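Local coordinates for protein aminoglycoside phosphotransferase (Streptomyces rimosus, PDB 6FUC) that probably phosphorylates the 3''-hydroxyl group of streptomycin with ATP as phosphate donor, which inactivates the antibiotic and makes the bacterium resistant, at residues 108-111 against 112-116; 140-144 against 145-149; 195-199 against 200-204. All coordinates share one frame; numbering follows the deposited sequence. Where two conformers were deposited one is given.

Interaction 1. Residues 108-111 against 112-116; sequences EPIA and DAVRR
Ile110 lies alongside Val114, one helical turn further on, and the two side chains point the same way. Their CG2 methyls touch, with Ile110 CG2 4.0 Å from Val114 CG2. In Val114, CG1 is anti to the backbone N (chi1 174°), and this turns CG2 back beside the N. There it also leans over the preceding turn, and Val114 CG2 sits 3.2 Å from Ile110 O. That same carbonyl oxygen accepts the backbone bond from Val114 N at 2.9 Å, which is nearly straight at 167°. Ile110 O is therefore met by an amide and a methyl of one residue. The parallel bonds, Asp112 to Glu108 and Arg115 to Ala111, continue the i to i+4 pattern.

On another side, Asp112 folds its carboxylate back over the previous turn. Asp112 CG comes 3.3 Å from Glu108 O, so the acid group faces an acceptor. It is compensated from outside the turn, since Asp112 OD1 forms a salt bridge with Arg250 of helix 243-251. Arg250 also makes a weak, long ion pair with Glu108. The cation probably eases the approach of the carboxylate to the carbonyl. Arg115 stays close to the helix at its root, with Arg115 CB 3.2 Å from Ala111 O. Its NH1 runs on to a salt bridge with Glu119.

Pro109 has no N-H to give, and the helix is kinked where its N makes no bond to the turn before. Its carbonyl still takes the amide of Ala113.

Ile110 and Ala113 pack on Val204 of strand 204-207, while Ala111 meets Phe247. These are i to i+4 contacts along helix 100-117, which turns one side to the protein interior, in the kinase-like fold, and Val114 reaches Leu190 of the HGDL sequence, which probably corresponds to the kinase catalytic loop.

Interaction 2. Residues 140-144 against 145-149; sequences DVVAR and EAVNP
Val141 O accepts the N-H of Ala146 at 2.9 Å, and the bond is nearly straight at 167°. A second bond lies inside it, from Glu145 N to Val142 O at 3.0 Å. This donor stands well above the plane of its carbonyl and not on a lone pair. Together the two bonds close the last turn of helix 131-143. Glu145 is the residue that leaves the helix, with a positive phi of 54°. This is a Schellman motif, and it has the usual apolar contact between the residues that make the outer bond. Val141 CG1 lies 4.0 Å from Ala146 CB.

Val147 continues that contact. Its side chain crosses Val141 at about a right angle, and Val147 CG2 is 3.6 Å from Val141 CG1. It runs side by side with Val142, whose CG2 touches the same methyl. One methyl of Val147 thus touches both valines of the helix.

Arg144 bends at its third torsion (chi3 -74°) and turns its guanidinium back to Asp140. The carboxyl carbon of Asp140 lies at the guanidinium edge, in plane. The salt bridge is led by Arg144 NH2 to Asp140 OD2 at 2.8 Å, and NE adds weaker bonds. Arg144 NH1 lies 3.6 Å from Ala146 CB, and it also pairs with the terminal carboxylate of Gly272. The guanidinium is thus shared between the helix and the chain end.

The turn sits on the surface between helix 131-143 and helix 161-168. Val142 packs on Leu165 of the second helix and Val147 on Pro161 at its start.

Interaction 3. Residues 195-199 against 200-204; sequences IILDP and DTLDV
The carboxylate of Asp198 has Thr201 over one face, with Thr201 OG1 3.2 Å from Asp198 CG. Thr201 N comes from the same side and bonds to Asp198 OD1 at 3.0 Å. Asp200 N meets OD1 nearly along its C-O axis, 2.8 Å away. A water beyond the other face also donates to OD1 and bridges to Asp200 OD2. Asp198 CG is anti to its own N (chi1 -179°), which swings the acid group across the turn.

The backbone closes the loop too. Leu202 N bonds to Asp198 O, and Asp198 N to Asp203 O at 2.8 Å. Thr201 OG1 accepts from Asp203 N, an ST turn.

Below the turn, Leu197 and Val204 form an antiparallel non-hydrogen-bonded pair. Leu197 CD1 touches Leu202 CD1 at 4.0 Å, and Ile195 CG2 lies 4.1 Å from Val204 CG2. Strand 93-94 flanks the other edge of strand 195-197.

The bond from Asp200 N to Asp198 OD1 makes an Asx turn at the head of a beta hairpin. Two amides and a water donate to OD1, so the carboxylate is probably kept ionised, and the shared water should soften the repulsion from Asp200.

Interaction 1, interaction 2 and interaction 3 follow one another along the chain. Interactions 1 and 3 are neighbours, with centres about 12 Å apart. Helix 100-117 packs there on the hairpin of strands 195-197 and 204-207, and Pro109 CB meets Asp203 OD1 at 3.4 Å. Interaction 2 lies on the opposite side of the chain's centre, about 33 Å from interaction 1 and 35 Å from interaction 3, centre to centre. Interactions 1 and 3 border the HGDL and IDLG sequences, which probably correspond, as in related kinases, to the catalytic and metal-binding loops. Interaction 2 ends helix 131-143, the next helix after 100-117, at a distant surface of the same fold.

Interaction 1. Residues 108-111 against 112-116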
ATOM      1  N   GLU A 108       1.817 -11.813 -14.880  1.00 12.40           N
ATOM      2  CA  GLU A 108       0.392 -12.014 -15.281  1.00 13.74           C
ATOM      3  C   GLU A 108      -0.507 -12.415 -14.097  1.00 11.74           C
ATOM      4  O   GLU A 108      -1.628 -11.899 -13.967  1.00 12.52           O
ATOM      5  CB  GLU A 108       0.209 -12.956 -16.490  1.00 16.56           C
ATOM      6  CG  GLU A 108       0.783 -12.382 -17.745  1.00 20.40           C
ATOM      7  CD  GLU A 108       0.698 -13.333 -18.918  1.00 30.98           C
ATOM      8  OE1 GLU A 108       0.490 -14.546 -18.738  1.00 46.32           O
ATOM      9  OE2 GLU A 108       0.809 -12.794 -20.036  1.00 38.37           O
ATOM     10  N   PRO A 109      -0.004 -13.272 -13.181  1.00 11.10           N
ATOM     11  CA  PRO A 109      -0.790 -13.548 -11.978  1.00 11.48           C
ATOM     12  C   PRO A 109      -1.109 -12.271 -11.155  1.00 10.01           C
ATOM     13  O   PRO A 109      -2.234 -12.152 -10.633  1.00 10.44           O
ATOM     14  CB  PRO A 109       0.076 -14.520 -11.199  1.00 12.24           C
ATOM     15  CG  PRO A 109       0.724 -15.310 -12.273  1.00 13.47           C
ATOM     16  CD  PRO A 109       0.985 -14.328 -13.394  1.00 13.13           C
ATOM     17  N   ILE A 110      -0.170 -11.345 -11.084  1.00  9.84           N
ATOM     18  CA  ILE A 110      -0.406 -10.101 -10.391  1.00  9.13           C
ATOM     19  C   ILE A 110      -1.470  -9.303 -11.128  1.00  8.55           C
ATOM     20  O   ILE A 110      -2.417  -8.755 -10.513  1.00  8.91           O
ATOM     21  CB  ILE A 110       0.915  -9.313 -10.183  1.00  9.40           C
ATOM     22  CG1 ILE A 110       1.825  -9.986  -9.190  1.00  8.99           C
ATOM     23  CG2 ILE A 110       0.574  -7.892  -9.747  1.00  9.01           C
ATOM     24  CD1 ILE A 110       3.230  -9.487  -9.198  1.00 11.06           C
ATOM     25  N   ALA A 111      -1.374  -9.196 -12.465  1.00  9.60           N
ATOM     26  CA  ALA A 111      -2.356  -8.482 -13.218  1.00 10.17           C
ATOM     27  C   ALA A 111      -3.725  -9.055 -12.930  1.00  9.92           C
ATOM     28  O   ALA A 111      -4.728  -8.301 -12.747  1.00 10.58           O
ATOM     29  CB  ALA A 111      -2.037  -8.526 -14.706  1.00 11.46           C
ATOM     30  N   ASP A 112      -3.826 -10.357 -12.907  1.00 10.50           N
ATOM     31  CA  ASP A 112      -5.126 -10.978 -12.703  1.00 11.68           C
ATOM     32  C   ASP A 112      -5.671 -10.726 -11.269  1.00 10.26           C
ATOM     33  O   ASP A 112      -6.868 -10.477 -11.099  1.00 10.43           O
ATOM     34  CB  ASP A 112      -5.071 -12.520 -12.923  1.00 13.60           C
ATOM     35  CG  ASP A 112      -4.736 -12.940 -14.323  1.00 15.55           C
ATOM     36  OD1 ASP A 112      -4.856 -12.142 -15.271  1.00 16.65           O
ATOM     37  OD2 ASP A 112      -4.379 -14.140 -14.494  1.00 17.66           O
ATOM     38  N   ALA A 113      -4.809 -10.814 -10.290  1.00  9.03           N
ATOM     39  CA  ALA A 113      -5.241 -10.626  -8.897  1.00  9.13           C
ATOM     40  C   ALA A 113      -5.660  -9.143  -8.637  1.00  9.05           C
ATOM     41  O   ALA A 113      -6.613  -8.887  -7.913  1.00  9.10           O
ATOM     42  CB  ALA A 113      -4.147 -11.023  -7.926  1.00  9.06           C
ATOM     43  N   VAL A 114      -4.904  -8.239  -9.214  1.00  8.43           N
ATOM     44  CA  VAL A 114      -5.218  -6.789  -9.107  1.00  8.11           C
ATOM     45  C   VAL A 114      -6.518  -6.509  -9.849  1.00  8.28           C
ATOM     46  O   VAL A 114      -7.369  -5.767  -9.354  1.00  9.45           O
ATOM     47  CB  VAL A 114      -4.037  -5.971  -9.545  1.00  8.55           C
ATOM     48  CG1 VAL A 114      -4.413  -4.480  -9.581  1.00 10.21           C
ATOM     49  CG2 VAL A 114      -2.880  -6.195  -8.642  1.00  8.80           C
ATOM     50  N   ARG A 115      -6.710  -7.103 -11.014  1.00  9.06           N
ATOM     51  CA  ARG A 115      -7.940  -6.915 -11.758  1.00 10.38           C
ATOM     52  C   ARG A 115      -9.118  -7.374 -10.901  1.00  9.73           C
ATOM     53  O   ARG A 115     -10.188  -6.705 -10.852  1.00 10.53           O
ATOM     54  CB  ARG A 115      -7.896  -7.670 -13.091  1.00 10.69           C
ATOM     55  CG  ARG A 115      -9.206  -7.538 -13.825  1.00 13.98           C
ATOM     56  CD  ARG A 115      -9.274  -8.257 -15.130  1.00 18.75           C
ATOM     57  NE  ARG A 115      -8.897  -9.656 -15.129  1.00 28.74           N
ATOM     58  CZ  ARG A 115      -9.540 -10.684 -14.559  1.00 35.04           C
ATOM     59  NH1 ARG A 115     -10.659 -10.548 -13.836  1.00 42.05           N
ATOM     60  NH2 ARG A 115      -9.034 -11.903 -14.711  1.00 43.25           N
ATOM     61  N   ARG A 116      -9.006  -8.514 -10.243  1.00 10.22           N
ATOM     62  CA  ARG A 116     -10.110  -8.990  -9.409  1.00 10.73           C
ATOM     63  C   ARG A 116     -10.437  -7.990  -8.301  1.00  9.79           C
ATOM     64  O   ARG A 116     -11.612  -7.689  -8.049  1.00 10.18           O
ATOM     65  CB  ARG A 116      -9.820 -10.368  -8.823  1.00 12.37           C
ATOM     66  CG  ARG A 116      -9.813 -11.455  -9.865  1.00 17.38           C
ATOM     67  CD  ARG A 116      -9.507 -12.820  -9.172  1.00 23.00           C
ATOM     68  NE  ARG A 116     -10.653 -13.246  -8.289  0.50 19.82           N
ATOM     69  CZ  ARG A 116     -10.789 -13.154  -6.950  0.50 21.90           C
ATOM     70  NH1 ARG A 116      -9.851 -12.648  -6.092  0.50 13.78           N
ATOM     71  NH2 ARG A 116     -11.948 -13.554  -6.478  0.50 20.89           N
TER

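Interaction 2. Residues 140-144 against 145-149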
ATOM      1  N   ASP A 140      -1.224  18.792   3.803  1.00 15.36           N
ATOM      2  CA  ASP A 140      -0.892  18.752   5.224  1.00 17.31           C
ATOM      3  C   ASP A 140       0.552  18.296   5.513  1.00 16.17           C
ATOM      4  O   ASP A 140       1.268  18.866   6.326  1.00 18.30           O
ATOM      5  CB  ASP A 140      -1.912  17.814   5.948  1.00 20.55           C
ATOM      6  CG  ASP A 140      -1.570  17.568   7.409  1.00 25.59           C
ATOM      7  OD1 ASP A 140      -1.453  18.537   8.157  1.00 31.08           O
ATOM      8  OD2 ASP A 140      -1.424  16.378   7.821  1.00 30.45           O
ATOM      9  N   VAL A 141       0.982  17.223   4.836  1.00 14.23           N
ATOM     10  CA  VAL A 141       2.352  16.759   5.005  1.00 14.31           C
ATOM     11  C   VAL A 141       3.345  17.870   4.595  1.00 15.80           C
ATOM     12  O   VAL A 141       4.339  18.108   5.273  1.00 16.38           O
ATOM     13  CB  VAL A 141       2.612  15.481   4.201  1.00 14.07           C
ATOM     14  CG1 VAL A 141       4.035  14.988   4.302  1.00 15.73           C
ATOM     15  CG2 VAL A 141       1.660  14.354   4.608  1.00 13.73           C
ATOM     16  N   VAL A 142       3.052  18.513   3.464  1.00 14.59           N
ATOM     17  CA  VAL A 142       3.916  19.584   2.934  1.00 16.99           C
ATOM     18  C   VAL A 142       3.889  20.786   3.881  1.00 18.85           C
ATOM     19  O   VAL A 142       4.966  21.381   4.168  1.00 23.78           O
ATOM     20  CB  VAL A 142       3.495  19.940   1.501  1.00 16.46           C
ATOM     21  CG1 VAL A 142       4.100  21.250   1.018  1.00 20.77           C
ATOM     22  CG2 VAL A 142       3.825  18.787   0.558  1.00 15.47           C
ATOM     23  N   ALA A 143       2.710  21.123   4.401  1.00 21.73           N
ATOM     24  CA  ALA A 143       2.592  22.220   5.364  1.00 23.16           C
ATOM     25  C   ALA A 143       3.408  21.961   6.638  1.00 23.11           C
ATOM     26  O   ALA A 143       3.999  22.894   7.182  1.00 29.57           O
ATOM     27  CB  ALA A 143       1.133  22.526   5.690  1.00 25.09           C
ATOM     28  N   ARG A 144       3.436  20.700   7.089  1.00 24.66           N
ATOM     29  CA  ARG A 144       4.198  20.272   8.238  1.00 26.01           C
ATOM     30  C   ARG A 144       5.702  20.042   7.981  1.00 24.02           C
ATOM     31  O   ARG A 144       6.420  19.648   8.866  1.00 26.69           O
ATOM     32  CB  ARG A 144       3.585  19.053   8.927  1.00 25.24           C
ATOM     33  CG  ARG A 144       2.265  19.350   9.579  1.00 26.82           C
ATOM     34  CD  ARG A 144       1.702  18.161  10.323  1.00 27.24           C
ATOM     35  NE  ARG A 144       1.171  17.155   9.427  1.00 26.53           N
ATOM     36  CZ  ARG A 144       1.714  15.961   9.149  1.00 20.80           C
ATOM     37  NH1 ARG A 144       2.868  15.539   9.648  1.00 23.31           N
ATOM     38  NH2 ARG A 144       1.076  15.163   8.278  1.00 21.27           N
ATOM     39  N   GLU A 145       6.127  20.216   6.727  1.00 25.60           N
ATOM     40  CA  GLU A 145       7.489  19.981   6.291  1.00 23.49           C
ATOM     41  C   GLU A 145       7.868  18.540   6.695  1.00 22.45           C
ATOM     42  O   GLU A 145       8.968  18.263   7.157  1.00 26.30           O
ATOM     43  CB  GLU A 145       8.425  21.065   6.881  1.00 29.73           C
ATOM     44  CG  GLU A 145       8.122  22.479   6.359  1.00 37.92           C
ATOM     45  CD  GLU A 145       9.033  23.616   6.890  1.00 52.86           C
ATOM     46  OE1 GLU A 145       9.984  23.363   7.678  1.00 65.88           O
ATOM     47  OE2 GLU A 145       8.792  24.786   6.495  1.00 60.55           O
ATOM     48  N   ALA A 146       6.958  17.615   6.438  1.00 19.47           N
ATOM     49  CA  ALA A 146       7.134  16.208   6.874  1.00 20.29           C
ATOM     50  C   ALA A 146       7.423  15.216   5.761  1.00 18.77           C
ATOM     51  O   ALA A 146       7.427  14.036   5.979  1.00 21.39           O
ATOM     52  CB  ALA A 146       5.923  15.780   7.706  1.00 21.48           C
ATOM     53  N   VAL A 147       7.632  15.687   4.531  1.00 16.99           N
ATOM     54  CA  VAL A 147       7.930  14.792   3.402  1.00 14.77           C
ATOM     55  C   VAL A 147       9.287  14.154   3.605  1.00 16.32           C
ATOM     56  O   VAL A 147      10.259  14.843   3.916  1.00 19.84           O
ATOM     57  CB  VAL A 147       7.843  15.508   2.058  1.00 15.66           C
ATOM     58  CG1 VAL A 147       8.289  14.589   0.913  1.00 16.32           C
ATOM     59  CG2 VAL A 147       6.418  16.011   1.824  1.00 16.46           C
ATOM     60  N   ASN A 148       9.359  12.844   3.432  1.00 17.35           N
ATOM     61  CA  ASN A 148      10.618  12.137   3.461  1.00 18.09           C
ATOM     62  C   ASN A 148      11.196  12.105   2.077  1.00 18.02           C
ATOM     63  O   ASN A 148      10.618  11.469   1.194  1.00 17.22           O
ATOM     64  CB  ASN A 148      10.456  10.696   3.937  1.00 20.04           C
ATOM     65  CG  ASN A 148      11.784   9.985   4.110  1.00 22.54           C
ATOM     66  OD1 ASN A 148      12.777  10.332   3.485  1.00 25.92           O
ATOM     67  ND2 ASN A 148      11.805   8.981   4.968  1.00 29.67           N
ATOM     68  N   PRO A 149      12.300  12.845   1.819  1.00 19.16           N
ATOM     69  CA  PRO A 149      12.787  12.912   0.423  1.00 20.88           C
ATOM     70  C   PRO A 149      13.248  11.569  -0.119  1.00 20.89           C
ATOM     71  O   PRO A 149      13.261  11.409  -1.340  1.00 20.80           O
ATOM     72  CB  PRO A 149      13.950  13.910   0.492  1.00 23.79           C
ATOM     73  CG  PRO A 149      14.327  13.936   1.916  1.00 26.49           C
ATOM     74  CD  PRO A 149      13.149  13.604   2.740  1.00 22.29           C
TER

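Interaction 3. Residues 195-199 against 200-204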
ATOM      1  N   ILE A 195       2.471  -7.113  -2.025  1.00  7.77           N
ATOM      2  CA  ILE A 195       1.915  -8.249  -2.804  1.00  7.86           C
ATOM      3  C   ILE A 195       2.751  -9.460  -2.379  1.00  8.23           C
ATOM      4  O   ILE A 195       3.947  -9.483  -2.582  1.00 10.01           O
ATOM      5  CB  ILE A 195       2.020  -8.006  -4.311  1.00  8.89           C
ATOM      6  CG1 ILE A 195       1.346  -6.681  -4.706  1.00  9.60           C
ATOM      7  CG2 ILE A 195       1.480  -9.195  -5.036  1.00 11.35           C
ATOM      8  CD1 ILE A 195       1.583  -6.317  -6.112  1.00 12.88           C
ATOM      9  N   ILE A 196       2.093 -10.456  -1.794  1.00  7.89           N
ATOM     10  CA  ILE A 196       2.782 -11.662  -1.325  1.00  7.94           C
ATOM     11  C   ILE A 196       2.583 -12.734  -2.389  1.00  8.08           C
ATOM     12  O   ILE A 196       1.444 -12.991  -2.813  1.00  9.03           O
ATOM     13  CB  ILE A 196       2.262 -12.131   0.017  1.00  7.99           C
ATOM     14  CG1 ILE A 196       2.304 -11.001   1.051  1.00  8.61           C
ATOM     15  CG2 ILE A 196       3.097 -13.324   0.501  1.00  9.77           C
ATOM     16  CD1 ILE A 196       3.634 -10.306   1.271  1.00 10.61           C
ATOM     17  N   LEU A 197       3.666 -13.382  -2.771  1.00  8.52           N
ATOM     18  CA  LEU A 197       3.657 -14.425  -3.810  1.00  8.88           C
ATOM     19  C   LEU A 197       3.798 -15.799  -3.175  1.00  8.61           C
ATOM     20  O   LEU A 197       4.541 -16.008  -2.216  1.00  9.57           O
ATOM     21  CB  LEU A 197       4.831 -14.224  -4.777  1.00  9.80           C
ATOM     22  CG  LEU A 197       4.886 -12.848  -5.430  1.00 10.41           C
ATOM     23  CD1 LEU A 197       6.106 -12.739  -6.331  1.00 10.95           C
ATOM     24  CD2 LEU A 197       3.644 -12.497  -6.175  1.00 10.91           C
ATOM     25  N   ASP A 198       3.090 -16.770  -3.762  1.00  9.29           N
ATOM     26  CA  ASP A 198       3.282 -18.162  -3.376  1.00  9.92           C
ATOM     27  C   ASP A 198       4.659 -18.610  -3.897  1.00  8.96           C
ATOM     28  O   ASP A 198       4.942 -18.467  -5.057  1.00  9.17           O
ATOM     29  CB  ASP A 198       2.180 -19.013  -4.006  1.00 10.52           C
ATOM     30  CG  ASP A 198       2.249 -20.469  -3.675  1.00 12.97           C
ATOM     31  OD1 ASP A 198       3.261 -21.154  -3.889  1.00 11.76           O
ATOM     32  OD2 ASP A 198       1.229 -20.984  -3.168  1.00 18.62           O
ATOM     33  N   PRO A 199       5.520 -19.128  -2.994  1.00 10.37           N
ATOM     34  CA  PRO A 199       6.922 -19.406  -3.393  1.00 11.13           C
ATOM     35  C   PRO A 199       7.082 -20.592  -4.315  1.00  9.28           C
ATOM     36  O   PRO A 199       8.161 -20.778  -4.859  1.00 10.03           O
ATOM     37  CB  PRO A 199       7.592 -19.629  -2.068  1.00 13.99           C
ATOM     38  CG  PRO A 199       6.561 -20.088  -1.184  1.00 16.45           C
ATOM     39  CD  PRO A 199       5.351 -19.322  -1.544  1.00 12.52           C
ATOM     40  N   ASP A 200       6.041 -21.415  -4.452  1.00  8.96           N
ATOM     41  CA  ASP A 200       6.082 -22.578  -5.333  1.00  8.78           C
ATOM     42  C   ASP A 200       5.419 -22.327  -6.661  1.00  8.58           C
ATOM     43  O   ASP A 200       5.965 -22.708  -7.718  1.00  9.14           O
ATOM     44  CB  ASP A 200       5.507 -23.795  -4.612  1.00 10.17           C
ATOM     45  CG  ASP A 200       6.400 -24.185  -3.491  1.00 12.21           C
ATOM     46  OD1 ASP A 200       7.606 -24.511  -3.753  1.00 13.04           O
ATOM     47  OD2 ASP A 200       5.983 -24.135  -2.325  1.00 16.18           O
ATOM     48  N   THR A 201       4.209 -21.741  -6.685  1.00  8.93           N
ATOM     49  CA  THR A 201       3.549 -21.488  -7.954  1.00  9.60           C
ATOM     50  C   THR A 201       3.880 -20.161  -8.563  1.00  9.47           C
ATOM     51  O   THR A 201       3.680 -19.967  -9.758  1.00 10.72           O
ATOM     52  CB  THR A 201       2.030 -21.533  -7.794  1.00 11.63           C
ATOM     53  OG1 THR A 201       1.695 -20.501  -6.867  1.00 11.67           O
ATOM     54  CG2 THR A 201       1.582 -22.884  -7.275  1.00 13.15           C
ATOM     55  N   LEU A 202       4.310 -19.201  -7.734  1.00  9.64           N
ATOM     56  CA  LEU A 202       4.502 -17.778  -8.154  1.00 10.12           C
ATOM     57  C   LEU A 202       3.225 -17.061  -8.545  1.00 11.38           C
ATOM     58  O   LEU A 202       3.240 -16.023  -9.173  1.00 12.89           O
ATOM     59  CB  LEU A 202       5.666 -17.592  -9.117  1.00 10.10           C
ATOM     60  CG  LEU A 202       7.042 -17.552  -8.480  1.00 11.27           C
ATOM     61  CD1 LEU A 202       7.192 -16.353  -7.540  1.00 14.28           C
ATOM     62  CD2 LEU A 202       7.442 -18.833  -7.760  1.00 11.56           C
ATOM     63  N   ASP A 203       2.090 -17.634  -8.134  1.00 11.07           N
ATOM     64  CA  ASP A 203       0.857 -16.896  -8.114  1.00 10.86           C
ATOM     65  C   ASP A 203       0.820 -15.941  -6.926  1.00 10.12           C
ATOM     66  O   ASP A 203       1.672 -15.997  -6.057  1.00 10.99           O
ATOM     67  CB  ASP A 203      -0.352 -17.856  -8.132  1.00 13.43           C
ATOM     68  CG  ASP A 203      -1.620 -17.310  -8.631  1.00 14.84           C
ATOM     69  OD1 ASP A 203      -1.808 -16.105  -8.827  1.00 13.62           O
ATOM     70  OD2 ASP A 203      -2.566 -18.165  -8.860  1.00 20.81           O
ATOM     71  N   VAL A 204      -0.183 -15.067  -6.874  1.00 10.52           N
ATOM     72  CA  VAL A 204      -0.382 -14.192  -5.735  1.00  9.72           C
ATOM     73  C   VAL A 204      -1.001 -14.960  -4.570  1.00 10.35           C
ATOM     74  O   VAL A 204      -2.068 -15.577  -4.722  1.00 13.25           O
ATOM     75  CB  VAL A 204      -1.244 -12.983  -6.149  1.00 10.83           C
ATOM     76  CG1 VAL A 204      -1.602 -12.142  -4.986  1.00 10.33           C
ATOM     77  CG2 VAL A 204      -0.470 -12.129  -7.145  1.00 11.24           C
TER
HETATM   78  O   HOH W   1      -0.853 -20.686  -5.856  1.00 20.81           O
HETATM   79  O   HOH W   2       3.728 -22.882  -1.589  1.00 24.82           O